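Local coordinates for signal recognition particle receptor FtsY (Sulfolobus acidocaldarius, PDB 5L3W), which serves as the SRP receptor of its organism, pairing an SRP54-type helical bundle with a P-loop nucleotide-binding domain, here with GDP bound, at residues A[83-88]-A[295-300]; A[90-95]-A[268-273]; A[112-117]-A[226-231]; A[141-146]-A[166-171]. One frame throughout, in Å; residues are numbered along the deposited sequence.

Contact 1 of 4, residues A[83-88]-A[295-300]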
# COMPACT_ATOMS: atom_id res chain seq x y z
N THR A 83 4.30 14.50 -13.83
CA THR A 83 5.47 14.44 -12.96
C THR A 83 5.06 14.17 -11.53
O THR A 83 5.70 13.37 -10.83
CB THR A 83 6.25 15.75 -13.06
OG1 THR A 83 6.45 16.05 -14.44
CG2 THR A 83 7.60 15.61 -12.36
N LEU A 84 3.98 14.82 -11.08
CA LEU A 84 3.45 14.58 -9.74
C LEU A 84 3.10 13.11 -9.56
O LEU A 84 3.53 12.47 -8.59
CB LEU A 84 2.22 15.46 -9.50
CG LEU A 84 2.37 16.97 -9.26
CD1 LEU A 84 1.00 17.68 -9.17
CD2 LEU A 84 3.20 17.28 -8.02
N LYS A 85 2.36 12.54 -10.51
CA LYS A 85 1.94 11.14 -10.42
C LYS A 85 3.13 10.20 -10.42
O LYS A 85 3.07 9.12 -9.82
CB LYS A 85 1.00 10.79 -11.58
CG LYS A 85 -0.27 11.65 -11.63
CD LYS A 85 -1.49 10.88 -12.12
CE LYS A 85 -1.22 10.14 -13.43
NZ LYS A 85 -2.36 9.22 -13.79
N LYS A 86 4.23 10.59 -11.08
CA LYS A 86 5.42 9.76 -11.11
C LYS A 86 6.21 9.84 -9.81
O LYS A 86 6.70 8.81 -9.33
CB LYS A 86 6.31 10.18 -12.28
CG LYS A 86 7.57 9.37 -12.47
CD LYS A 86 8.41 9.98 -13.59
CE LYS A 86 9.55 9.07 -14.02
NZ LYS A 86 9.08 7.97 -14.92
N SER A 87 6.35 11.05 -9.25
CA SER A 87 7.00 11.21 -7.95
C SER A 87 6.22 10.48 -6.85
O SER A 87 6.80 9.77 -6.03
CB SER A 87 7.12 12.69 -7.58
OG SER A 87 7.89 13.43 -8.49
N ILE A 88 4.90 10.67 -6.83
CA ILE A 88 4.05 10.00 -5.84
C ILE A 88 4.17 8.48 -5.96
O ILE A 88 4.20 7.77 -4.96
CB ILE A 88 2.60 10.48 -5.98
CG1 ILE A 88 2.51 11.95 -5.58
CG2 ILE A 88 1.64 9.66 -5.08
CD1 ILE A 88 1.18 12.60 -5.90
N PHE A 295 -2.50 1.09 -4.75
CA PHE A 295 -1.84 2.37 -4.70
C PHE A 295 -2.29 3.19 -5.90
O PHE A 295 -2.34 2.69 -7.02
CB PHE A 295 -0.33 2.19 -4.69
CG PHE A 295 0.36 2.95 -5.77
CD1 PHE A 295 0.71 4.28 -5.56
CD2 PHE A 295 0.65 2.36 -6.99
CE1 PHE A 295 1.33 5.00 -6.56
CE2 PHE A 295 1.28 3.07 -7.99
CZ PHE A 295 1.62 4.40 -7.77
N SER A 296 -2.64 4.44 -5.64
CA SER A 296 -3.05 5.31 -6.72
C SER A 296 -2.44 6.68 -6.52
O SER A 296 -2.78 7.37 -5.54
CB SER A 296 -4.57 5.41 -6.79
OG SER A 296 -4.94 6.45 -7.67
N PRO A 297 -1.56 7.13 -7.41
CA PRO A 297 -1.17 8.54 -7.38
C PRO A 297 -2.35 9.48 -7.50
O PRO A 297 -2.32 10.56 -6.90
CB PRO A 297 -0.21 8.66 -8.57
CG PRO A 297 -0.57 7.54 -9.46
CD PRO A 297 -0.98 6.42 -8.56
N ASP A 298 -3.41 9.08 -8.23
CA ASP A 298 -4.59 9.95 -8.43
C ASP A 298 -5.28 10.29 -7.11
O ASP A 298 -5.74 11.41 -6.92
CB ASP A 298 -5.58 9.27 -9.38
CG ASP A 298 -5.16 9.36 -10.84
OD1 ASP A 298 -4.53 10.37 -11.22
OD2 ASP A 298 -5.47 8.43 -11.61
N TRP A 299 -5.37 9.32 -6.20
CA TRP A 299 -5.84 9.59 -4.85
C TRP A 299 -5.14 10.79 -4.23
O TRP A 299 -5.79 11.69 -3.70
CB TRP A 299 -5.63 8.35 -3.98
CG TRP A 299 -5.92 8.59 -2.51
CD1 TRP A 299 -5.08 9.15 -1.58
CD2 TRP A 299 -7.13 8.28 -1.82
NE1 TRP A 299 -5.71 9.20 -0.35
CE2 TRP A 299 -6.96 8.67 -0.48
CE3 TRP A 299 -8.34 7.69 -2.21
CZ2 TRP A 299 -7.96 8.50 0.48
CZ3 TRP A 299 -9.34 7.52 -1.26
CH2 TRP A 299 -9.14 7.92 0.07
N PHE A 300 -3.80 10.81 -4.25
CA PHE A 300 -3.06 11.87 -3.59
C PHE A 300 -3.12 13.19 -4.35
O PHE A 300 -3.15 14.26 -3.73
CB PHE A 300 -1.60 11.44 -3.37
CG PHE A 300 -1.45 10.31 -2.41
CD1 PHE A 300 -1.44 10.55 -1.04
CD2 PHE A 300 -1.40 9.00 -2.85
CE1 PHE A 300 -1.36 9.49 -0.12
CE2 PHE A 300 -1.30 7.94 -1.96
CZ PHE A 300 -1.28 8.19 -0.59

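Contact 2 of 4, residues A[90-95]-A[268-273]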
# COMPACT_ATOMS: atom_id res chain seq x y z
N GLU A 90 6.86 6.87 -7.07
CA GLU A 90 8.16 6.55 -6.49
C GLU A 90 8.13 6.58 -4.96
O GLU A 90 8.71 5.71 -4.30
CB GLU A 90 9.21 7.52 -7.05
CG GLU A 90 10.59 7.30 -6.49
CD GLU A 90 11.58 8.28 -7.09
OE1 GLU A 90 11.13 9.36 -7.55
OE2 GLU A 90 12.80 7.96 -7.11
N ILE A 91 7.44 7.57 -4.38
CA ILE A 91 7.32 7.67 -2.92
C ILE A 91 6.67 6.41 -2.34
O ILE A 91 7.16 5.81 -1.38
CB ILE A 91 6.51 8.92 -2.53
CG1 ILE A 91 7.12 10.21 -3.10
CG2 ILE A 91 6.39 9.06 -1.02
CD1 ILE A 91 8.47 10.41 -2.64
N LEU A 92 5.54 6.00 -2.92
CA LEU A 92 4.72 4.96 -2.30
C LEU A 92 5.19 3.55 -2.60
O LEU A 92 5.20 2.71 -1.70
CB LEU A 92 3.27 5.11 -2.77
CG LEU A 92 2.63 6.38 -2.23
CD1 LEU A 92 1.57 6.75 -3.21
CD2 LEU A 92 2.04 6.10 -0.87
N THR A 93 5.53 3.26 -3.85
CA THR A 93 5.82 1.90 -4.27
C THR A 93 7.31 1.63 -4.47
O THR A 93 7.68 0.48 -4.68
CB THR A 93 5.13 1.58 -5.60
OG1 THR A 93 5.85 2.23 -6.66
CG2 THR A 93 3.72 2.10 -5.60
N LYS A 94 8.15 2.66 -4.43
CA LYS A 94 9.57 2.52 -4.77
C LYS A 94 9.75 1.92 -6.17
O LYS A 94 10.75 1.25 -6.45
CB LYS A 94 10.34 1.67 -3.75
CG LYS A 94 9.85 1.77 -2.31
CD LYS A 94 9.76 3.20 -1.82
CE LYS A 94 9.36 3.23 -0.38
NZ LYS A 94 8.99 4.60 0.03
N ASN A 95 8.79 2.16 -7.06
CA ASN A 95 8.78 1.64 -8.43
C ASN A 95 8.81 0.11 -8.46
O ASN A 95 9.20 -0.49 -9.45
CB ASN A 95 9.94 2.23 -9.25
CG ASN A 95 9.78 3.73 -9.47
OD1 ASN A 95 8.66 4.25 -9.48
ND2 ASN A 95 10.90 4.44 -9.62
N ILE A 268 -0.28 13.42 4.86
CA ILE A 268 0.17 12.63 6.01
C ILE A 268 0.59 11.24 5.56
O ILE A 268 1.72 10.80 5.84
CB ILE A 268 -0.92 12.56 7.10
CG1 ILE A 268 -1.35 13.96 7.57
CG2 ILE A 268 -0.44 11.70 8.28
CD1 ILE A 268 -2.61 13.94 8.50
N ALA A 269 -0.28 10.52 4.84
CA ALA A 269 0.11 9.18 4.38
C ALA A 269 1.24 9.24 3.38
O ALA A 269 2.10 8.35 3.38
CB ALA A 269 -1.09 8.44 3.79
N LEU A 270 1.29 10.28 2.54
CA LEU A 270 2.39 10.43 1.59
C LEU A 270 3.70 10.71 2.32
O LEU A 270 4.76 10.21 1.92
CB LEU A 270 2.07 11.54 0.59
CG LEU A 270 3.04 11.82 -0.55
CD1 LEU A 270 3.13 10.62 -1.49
CD2 LEU A 270 2.64 13.09 -1.35
N SER A 271 3.66 11.50 3.40
CA SER A 271 4.88 11.81 4.15
C SER A 271 5.38 10.59 4.91
O SER A 271 6.59 10.37 5.03
CB SER A 271 4.65 12.96 5.12
OG SER A 271 4.30 14.14 4.45
N LEU A 272 4.46 9.79 5.46
CA LEU A 272 4.85 8.53 6.09
C LEU A 272 5.53 7.60 5.10
O LEU A 272 6.60 7.04 5.39
CB LEU A 272 3.61 7.85 6.68
CG LEU A 272 3.89 6.48 7.31
CD1 LEU A 272 4.67 6.71 8.60
CD2 LEU A 272 2.57 5.77 7.59
N ALA A 273 4.93 7.43 3.92
CA ALA A 273 5.46 6.50 2.93
C ALA A 273 6.87 6.85 2.50
O ALA A 273 7.68 5.95 2.22
CB ALA A 273 4.55 6.46 1.70

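Contact 3 of 4, residues A[112-117]-A[226-231]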
# COMPACT_ATOMS: atom_id res chain seq x y z
N PHE A 112 -0.81 -20.20 -2.44
CA PHE A 112 0.01 -19.01 -2.22
C PHE A 112 -0.23 -18.54 -0.78
O PHE A 112 -1.37 -18.25 -0.40
CB PHE A 112 -0.33 -17.93 -3.23
CG PHE A 112 0.66 -16.80 -3.26
CD1 PHE A 112 0.54 -15.72 -2.38
CD2 PHE A 112 1.71 -16.81 -4.17
CE1 PHE A 112 1.44 -14.68 -2.40
CE2 PHE A 112 2.62 -15.77 -4.20
CZ PHE A 112 2.48 -14.71 -3.31
N VAL A 113 0.83 -18.51 0.01
CA VAL A 113 0.74 -18.25 1.44
C VAL A 113 1.17 -16.80 1.71
O VAL A 113 2.30 -16.40 1.38
CB VAL A 113 1.59 -19.24 2.26
CG1 VAL A 113 1.45 -18.99 3.76
CG2 VAL A 113 1.21 -20.69 1.92
N ILE A 114 0.26 -16.02 2.30
CA ILE A 114 0.50 -14.64 2.71
C ILE A 114 0.43 -14.57 4.23
O ILE A 114 -0.49 -15.12 4.85
CB ILE A 114 -0.53 -13.70 2.07
CG1 ILE A 114 -0.50 -13.84 0.55
CG2 ILE A 114 -0.29 -12.23 2.48
CD1 ILE A 114 -1.47 -12.93 -0.18
N ILE A 115 1.39 -13.88 4.84
CA ILE A 115 1.39 -13.66 6.27
C ILE A 115 1.32 -12.16 6.55
O ILE A 115 1.88 -11.35 5.80
CB ILE A 115 2.63 -14.32 6.93
CG1 ILE A 115 2.44 -14.42 8.44
CG2 ILE A 115 3.92 -13.57 6.62
CD1 ILE A 115 3.49 -15.32 9.09
N PHE A 116 0.62 -11.79 7.62
CA PHE A 116 0.34 -10.40 7.94
C PHE A 116 0.91 -10.05 9.30
O PHE A 116 0.65 -10.75 10.28
CB PHE A 116 -1.17 -10.13 7.93
CG PHE A 116 -1.83 -10.32 6.59
CD1 PHE A 116 -2.23 -11.58 6.16
CD2 PHE A 116 -2.07 -9.23 5.76
CE1 PHE A 116 -2.84 -11.76 4.91
CE2 PHE A 116 -2.69 -9.39 4.52
CZ PHE A 116 -3.07 -10.67 4.10
N PHE A 117 1.66 -8.95 9.36
CA PHE A 117 2.23 -8.43 10.60
C PHE A 117 1.52 -7.15 11.01
O PHE A 117 0.89 -6.47 10.21
CB PHE A 117 3.73 -8.15 10.44
CG PHE A 117 4.54 -9.34 10.01
CD1 PHE A 117 4.28 -10.59 10.55
CD2 PHE A 117 5.55 -9.20 9.09
CE1 PHE A 117 5.01 -11.70 10.14
CE2 PHE A 117 6.30 -10.30 8.69
CZ PHE A 117 6.03 -11.55 9.21
N PHE A 226 4.77 -14.29 0.75
CA PHE A 226 4.68 -12.84 0.72
C PHE A 226 4.37 -12.38 2.12
O PHE A 226 3.47 -12.93 2.76
CB PHE A 226 3.60 -12.38 -0.26
CG PHE A 226 3.72 -10.95 -0.68
CD1 PHE A 226 4.93 -10.44 -1.10
CD2 PHE A 226 2.60 -10.13 -0.69
CE1 PHE A 226 5.03 -9.12 -1.51
CE2 PHE A 226 2.69 -8.80 -1.10
CZ PHE A 226 3.91 -8.30 -1.51
N ARG A 227 5.12 -11.39 2.62
CA ARG A 227 4.94 -10.89 3.97
C ARG A 227 4.51 -9.43 3.91
O ARG A 227 5.21 -8.59 3.33
CB ARG A 227 6.23 -11.02 4.77
CG ARG A 227 6.90 -12.37 4.71
CD ARG A 227 8.34 -12.21 5.17
NE ARG A 227 9.08 -13.46 5.23
CZ ARG A 227 10.23 -13.60 5.89
NH1 ARG A 227 10.76 -12.58 6.56
NH2 ARG A 227 10.85 -14.77 5.87
N ILE A 228 3.39 -9.11 4.56
CA ILE A 228 2.80 -7.78 4.52
C ILE A 228 2.73 -7.22 5.93
O ILE A 228 2.16 -7.85 6.83
CB ILE A 228 1.40 -7.80 3.88
CG1 ILE A 228 1.50 -8.24 2.42
CG2 ILE A 228 0.77 -6.43 3.99
CD1 ILE A 228 0.17 -8.46 1.76
N LEU A 229 3.28 -6.02 6.11
CA LEU A 229 3.11 -5.27 7.34
C LEU A 229 1.92 -4.32 7.21
O LEU A 229 1.75 -3.67 6.17
CB LEU A 229 4.38 -4.49 7.65
CG LEU A 229 4.38 -3.59 8.88
CD1 LEU A 229 4.11 -4.40 10.17
CD2 LEU A 229 5.71 -2.86 8.96
N ILE A 230 1.11 -4.26 8.25
CA ILE A 230 -0.05 -3.37 8.31
C ILE A 230 0.31 -2.20 9.20
O ILE A 230 0.74 -2.40 10.34
CB ILE A 230 -1.29 -4.10 8.86
CG1 ILE A 230 -1.52 -5.43 8.14
CG2 ILE A 230 -2.52 -3.21 8.73
CD1 ILE A 230 -1.99 -5.26 6.73
N LEU A 231 0.12 -0.99 8.70
CA LEU A 231 0.47 0.22 9.44
C LEU A 231 -0.68 1.21 9.37
O LEU A 231 -1.30 1.37 8.31
CB LEU A 231 1.73 0.88 8.87
CG LEU A 231 3.06 0.14 8.96
CD1 LEU A 231 4.10 1.03 8.34
CD2 LEU A 231 3.40 -0.16 10.42

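Contact 4 of 4, residues A[141-146]-A[166-171]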
# COMPACT_ATOMS: atom_id res chain seq x y z
N SER A 141 -9.98 -18.64 -4.47
CA SER A 141 -10.45 -19.16 -3.20
C SER A 141 -9.40 -18.93 -2.12
O SER A 141 -8.20 -18.89 -2.39
CB SER A 141 -10.78 -20.65 -3.30
OG SER A 141 -9.61 -21.38 -3.62
N THR A 142 -9.87 -18.76 -0.88
CA THR A 142 -8.99 -18.36 0.21
C THR A 142 -9.43 -19.01 1.51
O THR A 142 -10.61 -19.27 1.72
CB THR A 142 -8.99 -16.84 0.39
OG1 THR A 142 -10.35 -16.36 0.35
CG2 THR A 142 -8.21 -16.18 -0.70
N ILE A 143 -8.46 -19.25 2.39
CA ILE A 143 -8.76 -19.52 3.79
C ILE A 143 -7.89 -18.63 4.66
O ILE A 143 -6.88 -18.06 4.21
CB ILE A 143 -8.56 -20.99 4.19
CG1 ILE A 143 -7.11 -21.40 4.03
CG2 ILE A 143 -9.52 -21.90 3.42
CD1 ILE A 143 -6.81 -22.70 4.75
N ILE A 144 -8.30 -18.51 5.92
CA ILE A 144 -7.61 -17.71 6.92
C ILE A 144 -7.10 -18.64 8.01
O ILE A 144 -7.82 -19.53 8.47
CB ILE A 144 -8.55 -16.64 7.52
CG1 ILE A 144 -9.25 -15.86 6.42
CG2 ILE A 144 -7.77 -15.73 8.46
CD1 ILE A 144 -10.33 -14.91 6.93
N ALA A 145 -5.86 -18.42 8.43
CA ALA A 145 -5.31 -19.12 9.59
C ALA A 145 -5.19 -18.12 10.73
O ALA A 145 -4.46 -17.13 10.62
CB ALA A 145 -3.94 -19.72 9.27
N ALA A 146 -5.92 -18.36 11.81
CA ALA A 146 -5.91 -17.43 12.94
C ALA A 146 -4.75 -17.81 13.86
O ALA A 146 -4.89 -18.65 14.74
CB ALA A 146 -7.25 -17.47 13.67
N GLU A 166 -17.98 -15.95 3.67
CA GLU A 166 -18.17 -17.34 3.24
C GLU A 166 -16.82 -17.98 2.89
O GLU A 166 -16.58 -18.42 1.76
CB GLU A 166 -19.15 -17.43 2.06
CG GLU A 166 -20.56 -16.97 2.38
CD GLU A 166 -21.46 -17.01 1.16
OE1 GLU A 166 -21.07 -16.43 0.12
OE2 GLU A 166 -22.55 -17.61 1.25
N VAL A 167 -15.95 -18.03 3.90
CA VAL A 167 -14.58 -18.50 3.75
C VAL A 167 -14.23 -19.30 5.00
O VAL A 167 -14.77 -19.05 6.08
CB VAL A 167 -13.61 -17.31 3.53
CG1 VAL A 167 -12.19 -17.64 3.95
CG2 VAL A 167 -13.63 -16.88 2.07
N GLN A 168 -13.36 -20.30 4.83
CA GLN A 168 -12.97 -21.16 5.94
C GLN A 168 -11.94 -20.48 6.83
O GLN A 168 -10.94 -19.94 6.35
CB GLN A 168 -12.42 -22.48 5.42
CG GLN A 168 -11.89 -23.40 6.53
CD GLN A 168 -12.98 -24.26 7.16
OE1 GLN A 168 -13.66 -25.02 6.46
NE2 GLN A 168 -13.16 -24.14 8.47
N LEU A 169 -12.18 -20.53 8.13
CA LEU A 169 -11.26 -20.06 9.14
C LEU A 169 -10.68 -21.28 9.86
O LEU A 169 -11.43 -22.05 10.46
CB LEU A 169 -11.97 -19.15 10.14
CG LEU A 169 -11.21 -18.69 11.38
CD1 LEU A 169 -10.22 -17.62 11.00
CD2 LEU A 169 -12.17 -18.20 12.47
N ILE A 170 -9.37 -21.45 9.79
CA ILE A 170 -8.69 -22.46 10.58
C ILE A 170 -8.22 -21.82 11.88
O ILE A 170 -7.59 -20.76 11.88
CB ILE A 170 -7.51 -23.08 9.82
CG1 ILE A 170 -8.01 -23.79 8.55
CG2 ILE A 170 -6.76 -24.07 10.70
CD1 ILE A 170 -8.97 -24.95 8.81
N ARG A 171 -8.57 -22.45 13.00
CA ARG A 171 -8.21 -21.92 14.30
C ARG A 171 -7.95 -23.09 15.22
O ARG A 171 -8.42 -24.21 14.99
CB ARG A 171 -9.31 -21.01 14.87
CG ARG A 171 -10.65 -21.72 15.04
CD ARG A 171 -11.66 -20.81 15.71
NE ARG A 171 -11.25 -20.46 17.07
CZ ARG A 171 -11.87 -19.56 17.83
NH1 ARG A 171 -12.94 -18.93 17.37
NH2 ARG A 171 -11.42 -19.31 19.05

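Contact 1 of 4, residues A[83-88]-A[295-300]
The C-terminal helix of the NG domain, 297-304, leans here against helix 73-93, and Pro297, at the start of the former, packs on Lys85 and Ile88 of the latter. Pro297 CB rests 3.5 Å from Lys85 O, a carbonyl whose hydrogen bond comes from Thr89 OG1 further along the same helix. Ile88 does most of the apolar work. With CG1 beside the backbone N (chi1 -67°), its CG2 branch stands anti to that nitrogen and meets both Pro297 CA and Phe300 CD2, each at 3.8 Å. The CD1 methyl of Ile88 reaches across to Phe300 CB at 3.9 Å. Toward the solvent the contact turns ionic. The Lys85 chain bends at chi2 and again at chi3 (-51°), which carries it past the carboxylate of Asp298, so that the aliphatic CD lies 3.2 Å from Asp298 OD1 and NZ makes a long salt bridge of 3.6 Å to the same oxygen. Just before the helix, Ser296 is the N-cap, its OG accepting from Trp299 N at 3.3 Å. Around the contact, Phe300 also meets Leu92 of helix 73-93 and Ala269 and Leu270 of helix 267-275, while helix 51-66 receives Leu84 through Ile57 on another side of helix 73-93.

Contact 2 of 4, residues A[90-95]-A[268-273]
Lys94 crosses from the end of helix 73-93 to Ala273 of helix 267-275. This is part of the N-G interface, where a helix of the helical bundle ends against the nucleotide-binding domain. From CB the chain turns once, at chi2 (-52°), and then runs straight through CD and CE, a course that folds it back along its own helix end. CE passes 4.1 Å from Ala273 O, and NZ, at the tip, is the atom that binds: it donates to Ala273 O at 2.9 Å and to Ile91 O at 2.6 Å, and has a third acceptor in Leu276 O. The bond to Ala273 comes from above the carbonyl plane, 35° out of it, whereas the approach to Ile91 O is tilted only 17°. Ile91 O and Ala273 O face each other at 3.6 Å, and a positive amino group placed against both would be expected to ease that approach and to suit the negative ends of two helix dipoles. Beside the polar bridge the packing is apolar. Ile91 CG2 meets Leu270 CD1 at 3.6 Å, the two side chains at about a right angle, and Leu92 CD2 touches Ala273 CB, also at 3.6 Å. Helix 297-304 adds Ile304 on Leu270. Val53 of helix 51-66 packs on Leu270, helix 236-249 meets Leu272, and a backbone bond ties Leu92 to Val280 of the central sheet.

Contact 3 of 4, residues A[112-117]-A[226-231]
Ile115 and Ile228 sit at the tight centre of this pairing of parallel strands, 112-117 with 226-231. Ile115 N donates to Phe226 O, and Ile228 N to Ile115 O at 3.0 Å, while Phe117 N reaches Ile228 O at 2.8 Å, an almost straight bond (170°) lying in the carbonyl plane. On the face carrying Ile114, Phe116, Phe226 and Ile228, the CD1 methyl of Ile228 touches two neighbours, Ile114 CG2 at 3.9 Å and Phe116 CE2 at 4.1 Å. Ile228 runs alongside Phe116, pointing the same way, while Ile230 CD1 comes to the edge of the Phe116 ring. At the start of the strands the grip slackens: Phe226 N to Val113 O is a weak bond, 3.3 Å long and bent to 130°, and Phe112 CE1 touches Phe226 CB there.

The other face is partly open at Arg227. The aliphatic base of this side chain packs, with CG 3.7 Å from Ile115 CG2 and CB 4.0 Å from Phe117 CE2. Beyond CG the extended chain leads away from strand 112-117, and NH1 bonds to Gly251 O. Strand 196-200 flanks strand 112-117 on its other edge. Well-formed bonds between buried apolar faces are consistent with a firm sheet core, and strand 112-117 runs on from Phe117 into a loop whose sequence and geometry are consistent with a Walker A P-loop beside the bound GDP.

Contact 4 of 4, residues A[141-146]-A[166-171]
Ile144 O accepts the shortest bond of this pairing, from Ile170 N at 2.8 Å, with the donor nearly along the C=O axis; Leu169 CA lends a weaker CA-H...O contact to the same oxygen. Two further bonds complete the ladder: Ile144 N to Gln168 O at 3.0 Å, and Ala146 N to Ile170 O at 2.9 Å, the latter practically straight (178°). Strand 168-170 is the outermost strand at this end of the sheet, and it is reached from strand 142-146 through helix 152-164, a beta-alpha-beta crossover between parallel neighbours of the P-loop fold. A Schellman motif at Glu166 ends that helix and turns the chain into the strand.

On the face with Ile144 and Leu169, Leu169 CD1 settles 4.0 Å from Ile144 CB and equally 4.0 Å from Ala146 CB. With CG held opposite its backbone N (chi1 172°), Leu169 leans back over the inner strand instead of out from the edge. Val132 of helix 124-137 and Ala162 of helix 152-164 back this layer. On the reverse face Ile143 and Gln168 lie side by side, CG2 of Ile143 3.6 Å from Gln168 CB, and Ala185 of helix 178-191 packs on Ile143, Ala145 and Ile170. Where the strands begin, Val167 packs on Thr142: its CG1 sits 3.2 Å from Thr142 O, and its CG2 is the neighbour of Thr142 OG1, a hydroxyl buried with no polar partner in the model.

Going from the N terminus, helix 73-93 supplies the first segment of contact 1 and, about two turns further on, that of contact 2. The chain then enters the central sheet, where strand 112-117 opens contact 3 and strand 142-146 opens contact 4. The loops close in reverse order: contact 4 after one helix, contact 3 at strand 226-232, contact 2 at helix 267-275, and contact 1 at the C-terminal helix. All four therefore nest and none cross. Contacts 1 and 2 touch directly, share helix 73-93, and join the helical bundle to the nucleotide-binding domain. Contacts 3 and 4 build one sheet, their centres about 15 Å apart.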